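Local coordinates for protein fructose-2,6-bisphosphatase TIGAR B (Danio rerio, PDB 3E9C) that probably hydrolyses the 2-phosphate of fructose 2,6-bisphosphate, as well as fructose 1,6-bisphosphate, and so acts as a negative regulator of glycolysis, at residues A[55-60]-A[181-186]; A[201-206]-A[238-243]; A[46-51]-A[73-78]. One frame throughout, in Å; residues are numbered along the deposited sequence.

Interaction 1 (A[55-60]-A[181-186])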
ATOM      1  N   PHE A  55       0.165   5.585   6.145  1.00 20.47           N
ATOM      2  CA  PHE A  55      -1.279   5.710   6.338  1.00 20.85           C
ATOM      3  C   PHE A  55      -1.834   4.399   6.871  1.00 20.87           C
ATOM      4  O   PHE A  55      -1.441   3.307   6.421  1.00 20.20           O
ATOM      5  CB  PHE A  55      -1.965   6.100   5.034  1.00 20.14           C
ATOM      6  CG  PHE A  55      -1.310   7.262   4.350  1.00 22.88           C
ATOM      7  CD1 PHE A  55      -1.553   8.565   4.767  1.00 24.95           C
ATOM      8  CD2 PHE A  55      -0.428   7.050   3.294  1.00 24.38           C
ATOM      9  CE1 PHE A  55      -0.915   9.646   4.136  1.00 25.15           C
ATOM     10  CE2 PHE A  55       0.206   8.115   2.672  1.00 25.33           C
ATOM     11  CZ  PHE A  55      -0.035   9.404   3.085  1.00 24.26           C
ATOM     12  N   VAL A  56      -2.729   4.508   7.845  1.00 20.51           N
ATOM     13  CA  VAL A  56      -3.206   3.330   8.569  1.00 21.25           C
ATOM     14  C   VAL A  56      -4.660   3.524   8.993  1.00 20.77           C
ATOM     15  O   VAL A  56      -5.071   4.640   9.296  1.00 20.25           O
ATOM     16  CB  VAL A  56      -2.262   2.984   9.774  1.00 21.95           C
ATOM     17  CG1 VAL A  56      -2.332   4.061  10.855  1.00 23.98           C
ATOM     18  CG2 VAL A  56      -2.618   1.637  10.375  1.00 21.06           C
ATOM     19  N   SER A  57      -5.462   2.463   8.960  1.00 21.41           N
ATOM     20  CA  SER A  57      -6.827   2.581   9.464  1.00 23.31           C
ATOM     21  C   SER A  57      -6.792   2.910  10.962  1.00 23.76           C
ATOM     22  O   SER A  57      -5.781   2.672  11.626  1.00 24.15           O
ATOM     23  CB  SER A  57      -7.627   1.307   9.214  1.00 23.53           C
ATOM     24  OG  SER A  57      -7.493   0.405  10.278  1.00 26.08           O
ATOM     25  N   ASN A  58      -7.877   3.469  11.481  1.00 24.97           N
ATOM     26  CA  ASN A  58      -7.966   3.820  12.909  1.00 26.25           C
ATOM     27  C   ASN A  58      -8.086   2.610  13.854  1.00 26.39           C
ATOM     28  O   ASN A  58      -8.152   2.788  15.067  1.00 26.60           O
ATOM     29  CB  ASN A  58      -9.162   4.745  13.141  1.00 26.55           C
ATOM     30  CG  ASN A  58     -10.487   4.112  12.696  1.00 29.58           C
ATOM     31  OD1 ASN A  58     -10.611   3.600  11.570  1.00 32.26           O
ATOM     32  ND2 ASN A  58     -11.475   4.135  13.580  1.00 31.95           N
ATOM     33  N   LEU A  59      -8.146   1.394  13.311  1.00 26.81           N
ATOM     34  CA  LEU A  59      -8.315   0.191  14.146  1.00 27.38           C
ATOM     35  C   LEU A  59      -7.000  -0.281  14.737  1.00 27.36           C
ATOM     36  O   LEU A  59      -5.982  -0.336  14.044  1.00 27.06           O
ATOM     37  CB  LEU A  59      -8.982  -0.937  13.356  1.00 27.77           C
ATOM     38  CG  LEU A  59     -10.487  -0.740  13.145  1.00 29.20           C
ATOM     39  CD1 LEU A  59     -10.779   0.067  11.893  1.00 29.03           C
ATOM     40  CD2 LEU A  59     -11.174  -2.076  13.067  1.00 32.52           C
ATOM     41  N   GLN A  60      -7.028  -0.635  16.021  1.00 27.82           N
ATOM     42  CA  GLN A  60      -5.818  -1.001  16.767  1.00 28.06           C
ATOM     43  C   GLN A  60      -4.965  -2.061  16.100  1.00 26.67           C
ATOM     44  O   GLN A  60      -3.745  -1.913  16.045  1.00 26.48           O
ATOM     45  CB  GLN A  60      -6.135  -1.432  18.207  1.00 28.72           C
ATOM     46  CG  GLN A  60      -6.140  -0.268  19.198  1.00 34.48           C
ATOM     47  CD  GLN A  60      -4.930   0.656  19.052  1.00 39.48           C
ATOM     48  OE1 GLN A  60      -3.772   0.208  19.075  1.00 42.44           O
ATOM     49  NE2 GLN A  60      -5.196   1.951  18.905  1.00 40.33           N
ATOM     50  N   VAL A 181      -1.433   0.506   5.678  1.00 19.04           N
ATOM     51  CA  VAL A 181      -1.743  -0.687   6.453  1.00 18.37           C
ATOM     52  C   VAL A 181      -3.248  -0.725   6.650  1.00 18.81           C
ATOM     53  O   VAL A 181      -3.843   0.212   7.204  1.00 17.78           O
ATOM     54  CB  VAL A 181      -0.996  -0.733   7.805  1.00 18.86           C
ATOM     55  CG1 VAL A 181      -1.370  -1.990   8.584  1.00 17.84           C
ATOM     56  CG2 VAL A 181       0.516  -0.681   7.585  1.00 17.11           C
ATOM     57  N   SER A 182      -3.867  -1.808   6.178  1.00 18.34           N
ATOM     58  CA  SER A 182      -5.331  -1.863   6.157  1.00 18.65           C
ATOM     59  C   SER A 182      -5.842  -3.292   6.374  1.00 18.82           C
ATOM     60  O   SER A 182      -5.150  -4.114   6.995  1.00 18.57           O
ATOM     61  CB  SER A 182      -5.838  -1.276   4.831  1.00 18.66           C
ATOM     62  OG  SER A 182      -7.236  -1.188   4.811  1.00 20.36           O
ATOM     63  N   HIS A 183      -7.039  -3.573   5.862  1.00 18.16           N
ATOM     64  CA  HIS A 183      -7.779  -4.796   6.180  1.00 18.97           C
ATOM     65  C   HIS A 183      -8.039  -5.627   4.926  1.00 18.69           C
ATOM     66  O   HIS A 183      -7.997  -5.119   3.807  1.00 19.16           O
ATOM     67  CB  HIS A 183      -9.100  -4.435   6.884  1.00 18.52           C
ATOM     68  CG  HIS A 183      -8.905  -3.585   8.097  1.00 19.88           C
ATOM     69  ND1 HIS A 183      -8.862  -4.110   9.371  1.00 20.42           N
ATOM     70  CD2 HIS A 183      -8.679  -2.253   8.228  1.00 18.23           C
ATOM     71  CE1 HIS A 183      -8.636  -3.134  10.236  1.00 20.71           C
ATOM     72  NE2 HIS A 183      -8.526  -1.999   9.569  1.00 18.67           N
ATOM     73  N   GLY A 184      -8.316  -6.907   5.120  1.00 19.32           N
ATOM     74  CA  GLY A 184      -8.307  -7.868   4.026  1.00 19.10           C
ATOM     75  C   GLY A 184      -9.323  -7.601   2.935  1.00 19.23           C
ATOM     76  O   GLY A 184      -8.977  -7.609   1.754  1.00 18.39           O
ATOM     77  N   ALA A 185     -10.575  -7.364   3.319  1.00 19.01           N
ATOM     78  CA  ALA A 185     -11.606  -7.144   2.308  1.00 19.14           C
ATOM     79  C   ALA A 185     -11.402  -5.794   1.604  1.00 18.66           C
ATOM     80  O   ALA A 185     -11.532  -5.701   0.383  1.00 19.08           O
ATOM     81  CB  ALA A 185     -13.031  -7.284   2.902  1.00 18.80           C
ATOM     82  N   PHE A 186     -11.045  -4.766   2.371  1.00 18.25           N
ATOM     83  CA  PHE A 186     -10.741  -3.459   1.798  1.00 17.75           C
ATOM     84  C   PHE A 186      -9.592  -3.538   0.771  1.00 17.28           C
ATOM     85  O   PHE A 186      -9.654  -2.941  -0.290  1.00 17.06           O
ATOM     86  CB  PHE A 186     -10.342  -2.461   2.909  1.00 18.13           C
ATOM     87  CG  PHE A 186     -10.149  -1.045   2.406  1.00 18.29           C
ATOM     88  CD1 PHE A 186     -11.233  -0.166   2.334  1.00 16.51           C
ATOM     89  CD2 PHE A 186      -8.898  -0.604   1.994  1.00 16.94           C
ATOM     90  CE1 PHE A 186     -11.068   1.131   1.852  1.00 17.92           C
ATOM     91  CE2 PHE A 186      -8.723   0.693   1.517  1.00 17.23           C
ATOM     92  CZ  PHE A 186      -9.812   1.565   1.452  1.00 15.20           C
TER
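Val-56 and Val-181 pair where two parallel strands, 53-56 and 177-182, reach their C-terminal ends. Val-181 N donates to Phe-55 O at 2.9 Å. Two residues after Phe-55, Ser-57 N donates to Val-181 O at 3.3 Å, and the angle at the hydrogen is 155°. Val-181 O also receives the CA-H of Val-56. The two valines lie side by side on the same face of the sheet, with Val-56 CG2 3.9 Å from Val-181 CB. Helix 60-71 packs against this face: Val-56 meets Ala-62 and Val-181 meets Ala-66.

Beyond the bridge the contact passes from backbone to side chains but stays tight and buried. His-183 CG is anti to the carbonyl carbon (chi1 -55°), which brings the ring toward Ser-57. Ser-57 OG and His-183 NE2 are 2.7 Å apart, a hydrogen bond whose direction is not settled. The hydroxyl lies at the edge of the imidazole, near its plane. Ser-57 OG also accepts from Leu-59 N at 3.3 Å, which makes an ST turn. The hydroxyl thus has two bonds and holds NE2 of the ring. The looser side is that of Leu-59, which is partly exposed; its CB lies at the ring edge, 3.8 Å from His-183 CE1.

His-183 is inferred to stabilise the transition state. Its ring meets that of His-11, the phosphohistidine nucleophile. Its side chain touches Glu-89, the inferred proton donor/acceptor, which accepts from Ala-185 N and Phe-186 N at the start of helix 184-197. Ser-57 probably steadies the ring from the second shell. The arrangement belongs to the histidine phosphatase active site, built at the C-terminal ends of parallel strands.

Interaction 2 (A[201-206]-A[238-243]); sequences CLPAGL and RIQGVF. With K (potassium ion), chain C.
Cys-201 and Gln-240 form a single beta bridge, which joins the loop after helix 184-197 to the sheet-edge strand 233-246. Two backbone hydrogen bonds make the bridge. Cys-201 N donates to Ile-239 O, and Gly-241 N donates back to Cys-201 O, each at 2.8 Å. Both are nearly straight, with angles at the hydrogen of 163° and 164°. On its other side the strand bonds to strand 220-230, for example through Gln-240 and Ile-224.

Among the side chains, Gln-240 reaches across to Cys-201 and Pro-203. Its chain bends at chi2 (76°), which turns the amide toward the loop. OE1 then lies 3.3 Å from Cys-201 CB. Gln-240 NE2 turns to its own strand and donates to Gly-241 O at 3.0 Å; this oxygen lies close to the plane of the Gln-240 amide. The bond helps fix the rotation of the amide. Cys-201 SG lies near the aliphatic part of Arg-238.

Apolar packing is slight. Leu-202 CD2 approaches Gly-241 CA at 4.1 Å, where the glycine has no side chain to obstruct it. The ring carbons of Pro-203 make van der Waals contacts with backbone oxygens, CD 3.3 Å from Gly-241 O and CG near Val-242 O. Gln-160 and Ile-163 also touch this proline.

The last kind of interaction is metal binding. A type II turn from Pro-203 to Leu-206, with Gly-205 at positive phi, curls the loop beside a potassium ion. Leu-202 O and Pro-203 O bind the ion, and a water bound to it at 2.7 Å donates a hydrogen bond to Leu-206 O.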
ATOM      1  N   CYS A 201      -0.827  -1.499 -15.397  1.00 21.70           N
ATOM      2  CA  CYS A 201       0.147  -2.413 -15.973  1.00 22.98           C
ATOM      3  C   CYS A 201       0.464  -3.511 -14.973  1.00 22.10           C
ATOM      4  O   CYS A 201       0.583  -3.253 -13.767  1.00 22.41           O
ATOM      5  CB  CYS A 201       1.445  -1.670 -16.344  1.00 23.38           C
ATOM      6  SG  CYS A 201       1.260  -0.330 -17.564  1.00 30.19           S
ATOM      7  N   LEU A 202       0.595  -4.735 -15.468  1.00 20.71           N
ATOM      8  CA  LEU A 202       0.978  -5.855 -14.628  1.00 19.76           C
ATOM      9  C   LEU A 202       2.165  -6.617 -15.258  1.00 19.50           C
ATOM     10  O   LEU A 202       2.181  -6.880 -16.463  1.00 17.94           O
ATOM     11  CB  LEU A 202      -0.225  -6.785 -14.376  1.00 19.79           C
ATOM     12  CG  LEU A 202      -1.433  -6.259 -13.576  1.00 20.85           C
ATOM     13  CD1 LEU A 202      -2.635  -7.255 -13.654  1.00 21.77           C
ATOM     14  CD2 LEU A 202      -1.055  -5.981 -12.135  1.00 22.02           C
ATOM     15  N   PRO A 203       3.147  -7.012 -14.435  1.00 19.44           N
ATOM     16  CA  PRO A 203       4.404  -7.520 -14.991  1.00 19.17           C
ATOM     17  C   PRO A 203       4.322  -8.951 -15.537  1.00 19.40           C
ATOM     18  O   PRO A 203       3.331  -9.655 -15.305  1.00 18.38           O
ATOM     19  CB  PRO A 203       5.348  -7.473 -13.775  1.00 19.59           C
ATOM     20  CG  PRO A 203       4.439  -7.795 -12.624  1.00 19.38           C
ATOM     21  CD  PRO A 203       3.131  -7.074 -12.960  1.00 19.07           C
ATOM     22  N   ALA A 204       5.366  -9.368 -16.260  1.00 19.04           N
ATOM     23  CA  ALA A 204       5.478 -10.723 -16.786  1.00 19.81           C
ATOM     24  C   ALA A 204       5.327 -11.755 -15.675  1.00 20.60           C
ATOM     25  O   ALA A 204       5.850 -11.555 -14.574  1.00 21.66           O
ATOM     26  CB  ALA A 204       6.851 -10.909 -17.485  1.00 19.39           C
ATOM     27  N   GLY A 205       4.615 -12.846 -15.957  1.00 21.00           N
ATOM     28  CA  GLY A 205       4.587 -14.016 -15.064  1.00 22.09           C
ATOM     29  C   GLY A 205       3.734 -13.884 -13.806  1.00 23.18           C
ATOM     30  O   GLY A 205       3.763 -14.748 -12.932  1.00 23.86           O
ATOM     31  N   LEU A 206       2.970 -12.810 -13.703  1.00 23.71           N
ATOM     32  CA  LEU A 206       2.104 -12.626 -12.541  1.00 24.19           C
ATOM     33  C   LEU A 206       0.719 -13.176 -12.912  1.00 24.34           C
ATOM     34  O   LEU A 206       0.037 -12.634 -13.783  1.00 24.49           O
ATOM     35  CB  LEU A 206       2.056 -11.142 -12.120  1.00 24.00           C
ATOM     36  CG  LEU A 206       1.136 -10.757 -10.934  1.00 25.17           C
ATOM     37  CD1 LEU A 206       1.345 -11.666  -9.705  1.00 25.28           C
ATOM     38  CD2 LEU A 206       1.272  -9.300 -10.539  1.00 22.97           C
ATOM     39  N   ARG A 238      -0.079   6.579 -15.113  1.00 33.62           N
ATOM     40  CA  ARG A 238       0.329   5.177 -15.106  1.00 31.95           C
ATOM     41  C   ARG A 238       0.213   4.596 -13.702  1.00 30.01           C
ATOM     42  O   ARG A 238       0.506   5.262 -12.703  1.00 28.83           O
ATOM     43  CB  ARG A 238       1.782   5.038 -15.582  1.00 32.65           C
ATOM     44  CG  ARG A 238       2.261   3.585 -15.738  1.00 35.26           C
ATOM     45  CD  ARG A 238       3.683   3.538 -16.241  1.00 40.41           C
ATOM     46  NE  ARG A 238       3.824   4.270 -17.500  1.00 44.70           N
ATOM     47  CZ  ARG A 238       4.985   4.567 -18.080  1.00 46.18           C
ATOM     48  NH1 ARG A 238       6.135   4.199 -17.528  1.00 47.34           N
ATOM     49  NH2 ARG A 238       4.993   5.233 -19.225  1.00 48.61           N
ATOM     50  N   ILE A 239      -0.232   3.352 -13.648  1.00 27.66           N
ATOM     51  CA  ILE A 239      -0.198   2.564 -12.445  1.00 26.15           C
ATOM     52  C   ILE A 239       0.468   1.249 -12.839  1.00 25.27           C
ATOM     53  O   ILE A 239       0.037   0.594 -13.794  1.00 24.33           O
ATOM     54  CB  ILE A 239      -1.639   2.348 -11.890  1.00 26.65           C
ATOM     55  CG1 ILE A 239      -2.240   3.713 -11.484  1.00 27.58           C
ATOM     56  CG2 ILE A 239      -1.627   1.382 -10.707  1.00 26.12           C
ATOM     57  CD1 ILE A 239      -3.751   3.732 -11.380  1.00 27.67           C
ATOM     58  N   GLN A 240       1.525   0.876 -12.116  1.00 23.62           N
ATOM     59  CA  GLN A 240       2.238  -0.363 -12.378  1.00 22.11           C
ATOM     60  C   GLN A 240       2.136  -1.263 -11.151  1.00 21.72           C
ATOM     61  O   GLN A 240       2.594  -0.887 -10.070  1.00 21.05           O
ATOM     62  CB  GLN A 240       3.708  -0.064 -12.728  1.00 21.76           C
ATOM     63  CG  GLN A 240       4.619  -1.298 -12.838  1.00 22.09           C
ATOM     64  CD  GLN A 240       4.424  -2.091 -14.148  1.00 22.12           C
ATOM     65  OE1 GLN A 240       4.503  -1.526 -15.237  1.00 24.37           O
ATOM     66  NE2 GLN A 240       4.183  -3.402 -14.033  1.00 18.79           N
ATOM     67  N   GLY A 241       1.521  -2.436 -11.307  1.00 20.54           N
ATOM     68  CA  GLY A 241       1.540  -3.451 -10.252  1.00 20.26           C
ATOM     69  C   GLY A 241       2.930  -4.076 -10.211  1.00 20.66           C
ATOM     70  O   GLY A 241       3.553  -4.296 -11.245  1.00 20.94           O
ATOM     71  N   VAL A 242       3.454  -4.327  -9.023  1.00 19.99           N
ATOM     72  CA  VAL A 242       4.751  -4.955  -8.931  1.00 19.52           C
ATOM     73  C   VAL A 242       4.595  -6.389  -8.424  1.00 20.39           C
ATOM     74  O   VAL A 242       4.947  -7.354  -9.131  1.00 20.50           O
ATOM     75  CB  VAL A 242       5.732  -4.119  -8.040  1.00 19.73           C
ATOM     76  CG1 VAL A 242       7.153  -4.699  -8.081  1.00 17.79           C
ATOM     77  CG2 VAL A 242       5.746  -2.658  -8.501  1.00 19.15           C
ATOM     78  N   PHE A 243       4.095  -6.519  -7.195  1.00 19.81           N
ATOM     79  CA  PHE A 243       3.795  -7.811  -6.600  1.00 20.33           C
ATOM     80  C   PHE A 243       2.544  -7.692  -5.732  1.00 20.12           C
ATOM     81  O   PHE A 243       2.204  -6.599  -5.268  1.00 19.58           O
ATOM     82  CB  PHE A 243       4.989  -8.393  -5.817  1.00 19.91           C
ATOM     83  CG  PHE A 243       5.513  -7.502  -4.703  1.00 20.29           C
ATOM     84  CD1 PHE A 243       4.902  -7.496  -3.440  1.00 19.36           C
ATOM     85  CD2 PHE A 243       6.655  -6.727  -4.898  1.00 18.15           C
ATOM     86  CE1 PHE A 243       5.406  -6.704  -2.403  1.00 18.37           C
ATOM     87  CE2 PHE A 243       7.172  -5.927  -3.878  1.00 19.90           C
ATOM     88  CZ  PHE A 243       6.541  -5.905  -2.623  1.00 19.30           C
TER
HETATM   89  K     K C 266       1.015  -9.494 -16.827  1.00 22.54           K
HETATM   90  O   HOH W   1      -0.553 -10.412 -14.799  1.00 23.42           O

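Interaction 3 (A[46-51]-A[73-78]); sequences LKDLHF and NLHSSA
Two connecting loops that lead into the neighbouring parallel strands 53-56 and 81-83 lie against each other here, and Leu-74 N donates to Lys-47 O at 2.8 Å. The first loop follows helix 33-45 and makes a type I turn from Leu-46 to Leu-49. The second follows helix 60-71 and contains an Asx turn, with Asn-73 OD1 accepting from His-75 N.

Asn-73 is the centre of the contact. Its CG is anti to the backbone N (chi1 -167°), which carries the amide across to the first loop. ND2 donates to Leu-49 O at 2.8 Å, and that oxygen lies in the amide plane. Asn-73 OD1 takes a second bond within its own loop, from Ser-76 OG at 2.6 Å. Its two donors come from opposite faces of the amide plane, so the group is held from three directions.

On the more exposed side, Leu-74 lies alongside Lys-47 and Asp-48. Leu-74 CD1 is 3.7 Å from Lys-47 CD. Lys-47 NZ makes a salt bridge to Asp-48 OD2. His-50 CB and His-75 CB meet at 3.8 Å.

The inner side is buried. Phe-51 CE1 approaches Asn-73 ND2, and the phenyl ring packs edge-to-face with His-177. Ser-76 OG also links the two loops, accepting from Phe-51 N at 2.9 Å.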
ATOM      1  N   LEU A  46      10.827  -5.466   5.484  1.00 23.46           N
ATOM      2  CA  LEU A  46      10.768  -4.122   4.921  1.00 23.59           C
ATOM      3  C   LEU A  46      11.808  -3.137   5.487  1.00 24.27           C
ATOM      4  O   LEU A  46      11.758  -1.952   5.165  1.00 23.66           O
ATOM      5  CB  LEU A  46       9.351  -3.545   5.122  1.00 23.46           C
ATOM      6  CG  LEU A  46       8.231  -4.362   4.453  1.00 21.80           C
ATOM      7  CD1 LEU A  46       6.870  -3.928   4.918  1.00 21.34           C
ATOM      8  CD2 LEU A  46       8.347  -4.313   2.922  1.00 19.50           C
ATOM      9  N   LYS A  47      12.757  -3.624   6.294  1.00 24.84           N
ATOM     10  CA  LYS A  47      13.573  -2.726   7.140  1.00 25.52           C
ATOM     11  C   LYS A  47      14.458  -1.709   6.401  1.00 25.71           C
ATOM     12  O   LYS A  47      14.737  -0.636   6.932  1.00 25.36           O
ATOM     13  CB  LYS A  47      14.401  -3.514   8.161  1.00 26.08           C
ATOM     14  CG  LYS A  47      15.546  -4.326   7.574  1.00 27.12           C
ATOM     15  CD  LYS A  47      16.445  -4.819   8.682  1.00 29.75           C
ATOM     16  CE  LYS A  47      17.323  -5.971   8.219  1.00 33.51           C
ATOM     17  NZ  LYS A  47      17.815  -5.822   6.820  1.00 35.22           N
ATOM     18  N   ASP A  48      14.896  -2.064   5.192  1.00 25.75           N
ATOM     19  CA  ASP A  48      15.779  -1.222   4.382  1.00 26.02           C
ATOM     20  C   ASP A  48      15.035  -0.303   3.418  1.00 25.26           C
ATOM     21  O   ASP A  48      15.642   0.338   2.549  1.00 25.27           O
ATOM     22  CB  ASP A  48      16.747  -2.111   3.613  1.00 26.63           C
ATOM     23  CG  ASP A  48      17.683  -2.838   4.531  1.00 29.21           C
ATOM     24  OD1 ASP A  48      18.404  -2.152   5.284  1.00 33.00           O
ATOM     25  OD2 ASP A  48      17.685  -4.086   4.522  1.00 32.27           O
ATOM     26  N   LEU A  49      13.719  -0.238   3.573  1.00 23.62           N
ATOM     27  CA  LEU A  49      12.916   0.679   2.783  1.00 22.66           C
ATOM     28  C   LEU A  49      12.695   1.962   3.538  1.00 21.94           C
ATOM     29  O   LEU A  49      12.397   1.948   4.741  1.00 21.80           O
ATOM     30  CB  LEU A  49      11.553   0.060   2.455  1.00 22.60           C
ATOM     31  CG  LEU A  49      11.615  -1.130   1.493  1.00 23.64           C
ATOM     32  CD1 LEU A  49      10.274  -1.798   1.474  1.00 23.67           C
ATOM     33  CD2 LEU A  49      12.016  -0.676   0.062  1.00 23.92           C
ATOM     34  N   HIS A  50      12.821   3.063   2.822  1.00 21.17           N
ATOM     35  CA  HIS A  50      12.480   4.353   3.385  1.00 21.76           C
ATOM     36  C   HIS A  50      11.039   4.697   3.032  1.00 20.51           C
ATOM     37  O   HIS A  50      10.754   5.013   1.883  1.00 20.67           O
ATOM     38  CB  HIS A  50      13.423   5.454   2.867  1.00 21.43           C
ATOM     39  CG  HIS A  50      13.131   6.807   3.437  1.00 23.47           C
ATOM     40  ND1 HIS A  50      13.429   7.981   2.772  1.00 25.80           N
ATOM     41  CD2 HIS A  50      12.536   7.171   4.599  1.00 24.05           C
ATOM     42  CE1 HIS A  50      13.051   9.008   3.511  1.00 26.01           C
ATOM     43  NE2 HIS A  50      12.500   8.544   4.622  1.00 25.42           N
ATOM     44  N   PHE A  51      10.145   4.616   4.014  1.00 19.90           N
ATOM     45  CA  PHE A  51       8.766   5.065   3.816  1.00 20.18           C
ATOM     46  C   PHE A  51       8.695   6.534   4.193  1.00 20.23           C
ATOM     47  O   PHE A  51       8.948   6.893   5.337  1.00 21.24           O
ATOM     48  CB  PHE A  51       7.759   4.222   4.634  1.00 19.33           C
ATOM     49  CG  PHE A  51       7.824   2.729   4.345  1.00 19.31           C
ATOM     50  CD1 PHE A  51       8.297   1.838   5.319  1.00 19.30           C
ATOM     51  CD2 PHE A  51       7.403   2.215   3.108  1.00 17.86           C
ATOM     52  CE1 PHE A  51       8.363   0.460   5.067  1.00 21.12           C
ATOM     53  CE2 PHE A  51       7.455   0.840   2.840  1.00 19.01           C
ATOM     54  CZ  PHE A  51       7.938  -0.046   3.823  1.00 20.77           C
ATOM     55  N   ASN A  73      12.094  -0.685  11.199  1.00 26.64           N
ATOM     56  CA  ASN A  73      12.628  -0.043  10.004  1.00 25.83           C
ATOM     57  C   ASN A  73      13.868   0.804  10.292  1.00 26.37           C
ATOM     58  O   ASN A  73      13.920   1.527  11.288  1.00 25.56           O
ATOM     59  CB  ASN A  73      11.545   0.842   9.378  1.00 25.25           C
ATOM     60  CG  ASN A  73      11.899   1.300   7.989  1.00 24.97           C
ATOM     61  OD1 ASN A  73      12.465   2.378   7.808  1.00 24.64           O
ATOM     62  ND2 ASN A  73      11.549   0.491   6.985  1.00 22.38           N
ATOM     63  N   LEU A  74      14.834   0.762   9.378  1.00 26.93           N
ATOM     64  CA  LEU A  74      16.117   1.456   9.559  1.00 27.67           C
ATOM     65  C   LEU A  74      16.156   2.921   9.093  1.00 28.08           C
ATOM     66  O   LEU A  74      17.110   3.637   9.407  1.00 28.62           O
ATOM     67  CB  LEU A  74      17.244   0.655   8.895  1.00 27.56           C
ATOM     68  CG  LEU A  74      17.458  -0.761   9.451  1.00 28.78           C
ATOM     69  CD1 LEU A  74      18.360  -1.598   8.540  1.00 29.68           C
ATOM     70  CD2 LEU A  74      18.014  -0.727  10.872  1.00 30.81           C
ATOM     71  N   HIS A  75      15.128   3.370   8.371  1.00 27.40           N
ATOM     72  CA  HIS A  75      15.189   4.640   7.643  1.00 27.32           C
ATOM     73  C   HIS A  75      14.067   5.616   7.983  1.00 26.72           C
ATOM     74  O   HIS A  75      14.178   6.817   7.698  1.00 26.37           O
ATOM     75  CB  HIS A  75      15.089   4.386   6.135  1.00 27.97           C
ATOM     76  CG  HIS A  75      16.276   3.691   5.545  1.00 30.10           C
ATOM     77  ND1 HIS A  75      16.533   2.353   5.746  1.00 33.11           N
ATOM     78  CD2 HIS A  75      17.256   4.143   4.729  1.00 33.07           C
ATOM     79  CE1 HIS A  75      17.640   2.016   5.109  1.00 32.96           C
ATOM     80  NE2 HIS A  75      18.094   3.082   4.477  1.00 35.54           N
ATOM     81  N   SER A  76      12.979   5.112   8.556  1.00 25.29           N
ATOM     82  CA  SER A  76      11.728   5.863   8.532  1.00 25.37           C
ATOM     83  C   SER A  76      11.340   6.470   9.880  1.00 25.68           C
ATOM     84  O   SER A  76      10.161   6.746  10.125  1.00 25.22           O
ATOM     85  CB  SER A  76      10.591   4.994   7.952  1.00 25.28           C
ATOM     86  OG  SER A  76      11.020   4.320   6.777  1.00 24.61           O
ATOM     87  N   SER A  77      12.344   6.718  10.724  1.00 26.04           N
ATOM     88  CA  SER A  77      12.151   7.269  12.073  1.00 27.10           C
ATOM     89  C   SER A  77      11.467   8.634  12.112  1.00 26.64           C
ATOM     90  O   SER A  77      10.802   8.980  13.096  1.00 26.25           O
ATOM     91  CB  SER A  77      13.511   7.393  12.775  1.00 27.98           C
ATOM     92  OG  SER A  77      14.083   6.108  12.892  1.00 32.70           O
ATOM     93  N   ALA A  78      11.651   9.423  11.060  1.00 26.47           N
ATOM     94  CA  ALA A  78      11.129  10.783  11.054  1.00 26.75           C
ATOM     95  C   ALA A  78       9.800  10.875  10.310  1.00 26.92           C
ATOM     96  O   ALA A  78       9.305  11.974  10.043  1.00 27.20           O
ATOM     97  CB  ALA A  78      12.158  11.738  10.464  1.00 26.11           C
TER

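Overall arrangement
All three contacts lie on or beside the one mixed sheet of this histidine phosphatase fold. Interactions 1 and 3 cross along the chain: segment 46-51 comes just before strand 53-56, and segment 73-78 just after helix 60-71. Interaction 3 thus brackets the strand and helix that hold segment 55-60. Their centres are 20 Å apart, with interaction 1 in the active site and interaction 3 away from it. Interaction 2 opens only after both have closed. It joins a loop to the outermost strand 233-246. Its centre is 23 Å from that of interaction 1, on the opposite side of the chain's centre. The active-site contact is thus apart from the other two, whose centres are 24 Å apart.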